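Local coordinates for gentamicin resistance protein (Enterococcus gallinarum, PDB 6CTZ), which probably phosphorylates the 2''-hydroxyl of gentamicin, kanamycin and related aminoglycosides with a guanine nucleotide and magnesium, making the bacterium resistant to them, at residues Asn143-Leu148 with Gln173-His178. The protein carries 2 engineered substitutions. Residues are numbered along the deposited sequence; the frame is centred on the assembly and turned at random.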
ATOM      1  N   ASN A 143       8.020   6.983 -15.830  1.00 25.08           N
ATOM      2  CA  ASN A 143       7.327   6.377 -16.963  1.00 26.64           C
ATOM      3  C   ASN A 143       5.917   5.924 -16.587  1.00 26.05           C
ATOM      4  O   ASN A 143       4.995   6.003 -17.406  1.00 26.07           O
ATOM      5  CB  ASN A 143       8.149   5.210 -17.503  1.00 30.06           C
ATOM      6  CG  ASN A 143       7.441   4.474 -18.615  1.00 33.34           C
ATOM      7  OD1 ASN A 143       7.331   4.976 -19.735  1.00 35.90           O
ATOM      8  ND2 ASN A 143       6.956   3.277 -18.315  1.00 34.64           N
ATOM      9  N   LYS A 144       5.728   5.448 -15.354  1.00 23.53           N
ATOM     10  CA  LYS A 144       4.392   5.054 -14.910  1.00 23.16           C
ATOM     11  C   LYS A 144       3.443   6.249 -14.902  1.00 21.77           C
ATOM     12  O   LYS A 144       2.281   6.138 -15.308  1.00 21.36           O
ATOM     13  CB  LYS A 144       4.479   4.425 -13.521  1.00 24.14           C
ATOM     14  CG  LYS A 144       3.159   3.899 -12.972  1.00 24.68           C
ATOM     15  CD  LYS A 144       3.378   3.159 -11.659  1.00 26.66           C
ATOM     16  CE  LYS A 144       2.093   2.512 -11.162  1.00 28.09           C
ATOM     17  NZ  LYS A 144       2.317   1.684  -9.941  1.00 29.28           N
ATOM     18  N   ILE A 145       3.928   7.407 -14.450  1.00 20.78           N
ATOM     19  CA  ILE A 145       3.084   8.596 -14.410  1.00 20.23           C
ATOM     20  C   ILE A 145       2.830   9.130 -15.816  1.00 21.86           C
ATOM     21  O   ILE A 145       1.747   9.656 -16.104  1.00 22.13           O
ATOM     22  CB  ILE A 145       3.704   9.626 -13.450  1.00 19.65           C
ATOM     23  CG1 ILE A 145       3.609   9.095 -12.014  1.00 19.62           C
ATOM     24  CG2 ILE A 145       3.041  11.005 -13.598  1.00 19.41           C
ATOM     25  CD1 ILE A 145       4.524   9.786 -11.013  1.00 19.85           C
ATOM     26  N   LEU A 146       3.800   8.979 -16.719  1.00 23.85           N
ATOM     27  CA  LEU A 146       3.567   9.335 -18.115  1.00 26.83           C
ATOM     28  C   LEU A 146       2.424   8.514 -18.704  1.00 27.72           C
ATOM     29  O   LEU A 146       1.512   9.060 -19.336  1.00 28.08           O
ATOM     30  CB  LEU A 146       4.849   9.138 -18.919  1.00 29.72           C
ATOM     31  CG  LEU A 146       4.750   9.395 -20.421  1.00 32.24           C
ATOM     32  CD1 LEU A 146       4.377  10.842 -20.691  1.00 32.93           C
ATOM     33  CD2 LEU A 146       6.057   9.033 -21.110  1.00 33.71           C
ATOM     34  N   LEU A 147       2.455   7.194 -18.496  1.00 27.91           N
ATOM     35  CA  LEU A 147       1.372   6.341 -18.975  1.00 28.85           C
ATOM     36  C   LEU A 147       0.043   6.726 -18.337  1.00 27.73           C
ATOM     37  O   LEU A 147      -1.002   6.715 -19.001  1.00 27.87           O
ATOM     38  CB  LEU A 147       1.698   4.877 -18.690  1.00 30.75           C
ATOM     39  CG  LEU A 147       2.892   4.314 -19.459  1.00 31.97           C
ATOM     40  CD1 LEU A 147       3.214   2.908 -18.987  1.00 32.26           C
ATOM     41  CD2 LEU A 147       2.604   4.332 -20.948  1.00 32.61           C
ATOM     42  N   LEU A 148       0.066   7.068 -17.047  1.00 26.32           N
ATOM     43  CA  LEU A 148      -1.151   7.512 -16.378  1.00 25.76           C
ATOM     44  C   LEU A 148      -1.713   8.767 -17.029  1.00 26.99           C
ATOM     45  O   LEU A 148      -2.918   8.859 -17.266  1.00 27.48           O
ATOM     46  CB  LEU A 148      -0.878   7.754 -14.896  1.00 23.67           C
ATOM     47  CG  LEU A 148      -2.074   8.192 -14.052  1.00 23.54           C
ATOM     48  CD1 LEU A 148      -3.090   7.070 -13.972  1.00 24.79           C
ATOM     49  CD2 LEU A 148      -1.625   8.597 -12.659  1.00 23.78           C
ATOM     50  N   GLN A 173       2.212  18.170 -15.350  1.00 19.96           N
ATOM     51  CA  GLN A 173       3.367  18.888 -15.875  0.58 20.78           C
ATOM     52  C   GLN A 173       4.320  19.319 -14.765  1.00 19.65           C
ATOM     53  O   GLN A 173       5.542  19.280 -14.949  1.00 20.27           O
ATOM     54  CB  GLN A 173       2.928  20.071 -16.737  0.58 23.00           C
ATOM     55  CG  GLN A 173       2.280  19.646 -18.048  0.58 25.37           C
ATOM     56  CD  GLN A 173       3.020  18.502 -18.719  0.58 28.04           C
ATOM     57  OE1 GLN A 173       2.557  17.360 -18.713  0.58 29.59           O
ATOM     58  NE2 GLN A 173       4.179  18.801 -19.292  0.58 29.04           N
ATOM     59  N   SER A 174       3.792  19.711 -13.603  1.00 17.83           N
ATOM     60  CA  SER A 174       4.666  20.104 -12.501  1.00 17.60           C
ATOM     61  C   SER A 174       5.551  18.946 -12.055  1.00 17.31           C
ATOM     62  O   SER A 174       6.724  19.145 -11.711  1.00 19.03           O
ATOM     63  CB  SER A 174       3.839  20.647 -11.337  1.00 18.49           C
ATOM     64  OG  SER A 174       3.287  21.912 -11.663  1.00 19.58           O
ATOM     65  N   TYR A 175       5.013  17.728 -12.061  1.00 16.54           N
ATOM     66  CA  TYR A 175       5.849  16.572 -11.768  1.00 16.60           C
ATOM     67  C   TYR A 175       6.823  16.311 -12.910  1.00 17.27           C
ATOM     68  O   TYR A 175       8.040  16.245 -12.699  1.00 18.25           O
ATOM     69  CB  TYR A 175       4.989  15.330 -11.496  1.00 16.52           C
ATOM     70  CG  TYR A 175       5.822  14.073 -11.368  1.00 15.24           C
ATOM     71  CD1 TYR A 175       6.474  13.768 -10.179  1.00 14.74           C
ATOM     72  CD2 TYR A 175       5.991  13.219 -12.449  1.00 15.97           C
ATOM     73  CE1 TYR A 175       7.258  12.634 -10.064  1.00 15.22           C
ATOM     74  CE2 TYR A 175       6.775  12.091 -12.349  1.00 16.56           C
ATOM     75  CZ  TYR A 175       7.400  11.794 -11.151  1.00 16.68           C
ATOM     76  OH  TYR A 175       8.183  10.666 -11.043  1.00 17.15           O
ATOM     77  N   MET A 176       6.300  16.184 -14.135  1.00 19.01           N
ATOM     78  CA  MET A 176       7.096  15.648 -15.236  1.00 21.96           C
ATOM     79  C   MET A 176       8.253  16.560 -15.628  1.00 24.30           C
ATOM     80  O   MET A 176       9.299  16.066 -16.065  1.00 26.43           O
ATOM     81  CB  MET A 176       6.207  15.357 -16.449  1.00 24.06           C
ATOM     82  CG  MET A 176       5.220  14.208 -16.237  1.00 27.18           C
ATOM     83  SD  MET A 176       5.962  12.566 -16.026  1.00 30.80           S
ATOM     84  CE  MET A 176       7.062  12.496 -17.432  1.00 31.45           C
ATOM     85  N   THR A 177       8.099  17.877 -15.483  1.00 24.86           N
ATOM     86  CA  THR A 177       9.104  18.816 -15.976  1.00 26.20           C
ATOM     87  C   THR A 177      10.146  19.216 -14.938  1.00 26.95           C
ATOM     88  O   THR A 177      11.006  20.049 -15.244  1.00 28.88           O
ATOM     89  CB  THR A 177       8.442  20.079 -16.546  1.00 28.14           C
ATOM     90  OG1 THR A 177       7.770  20.786 -15.498  1.00 28.19           O
ATOM     91  CG2 THR A 177       7.454  19.723 -17.642  1.00 29.42           C
ATOM     92  N   HIS A 178      10.114  18.652 -13.735  1.00 26.38           N
ATOM     93  CA  HIS A 178      11.059  19.036 -12.684  1.00 26.61           C
ATOM     94  C   HIS A 178      11.940  17.863 -12.288  1.00 25.19           C
ATOM     95  O   HIS A 178      11.466  16.943 -11.592  1.00 23.14           O
ATOM     96  CB  HIS A 178      10.324  19.569 -11.455  1.00 28.96           C
ATOM     97  CG  HIS A 178       9.763  20.941 -11.635  1.00 30.64           C
ATOM     98  ND1 HIS A 178       8.473  21.164 -12.062  1.00 31.46           N
ATOM     99  CD2 HIS A 178      10.318  22.164 -11.457  1.00 32.46           C
ATOM    100  CE1 HIS A 178       8.252  22.465 -12.129  1.00 32.31           C
ATOM    101  NE2 HIS A 178       9.357  23.094 -11.770  1.00 33.26           N
TER
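Ile145 and Tyr175 show how a branched aliphatic chain and an aromatic ring can join two helices without polar help. The two side chains cross at about a right angle, and the isoleucine sets its terminal methyl over one face: CD1 of Ile145 stands 3.8 Å from the centroid of the Tyr175 ring, 26° off the normal, a CH-pi contact. The methyl is shifted from the middle toward the rim, so CE2 of Tyr175 is only 3.5 Å from Ile145 CD1, with CZ equally near. The other branch reaches a neighbouring part of the same ring, CG2 of Ile145 lying 3.9 Å from Tyr175 CD2. Tyr175 comes to meet both because its CG is anti to the backbone N (chi1 172°), which carries the ring across to helix 141-155, where Leu141 and Lys142 also touch it.

The Met176 chain, bent at both chi2 and chi3, brings SD to the edge of the Tyr175 ring, in its plane, and 4.1 Å from CG2 of Ile145. That one methyl thus meets both the ring and the thioether. Beyond the sulfur, CE of Met176 reaches CB of Leu146 at 4.3 Å, a looser touch on the more exposed side.

At the end of helix 162-176, Gln173 O takes two bonds, from Thr177 N and Thr177 OG1, which arrive from opposite faces of its carbonyl plane. His178 ND1 donates to Ser174 O on a lone pair at 2.7 Å.

Ile145 also touches Phe264 of helix 251-276, so the pair packs on another helix of the helical lobe of this kinase-like fold, with kanamycin about 11 Å from the Ile145 side chain. Between the two segments the attraction is dispersion, with a modest contribution from methyl hydrogens facing the pi cloud, and it depends on shape rather than on paired charges.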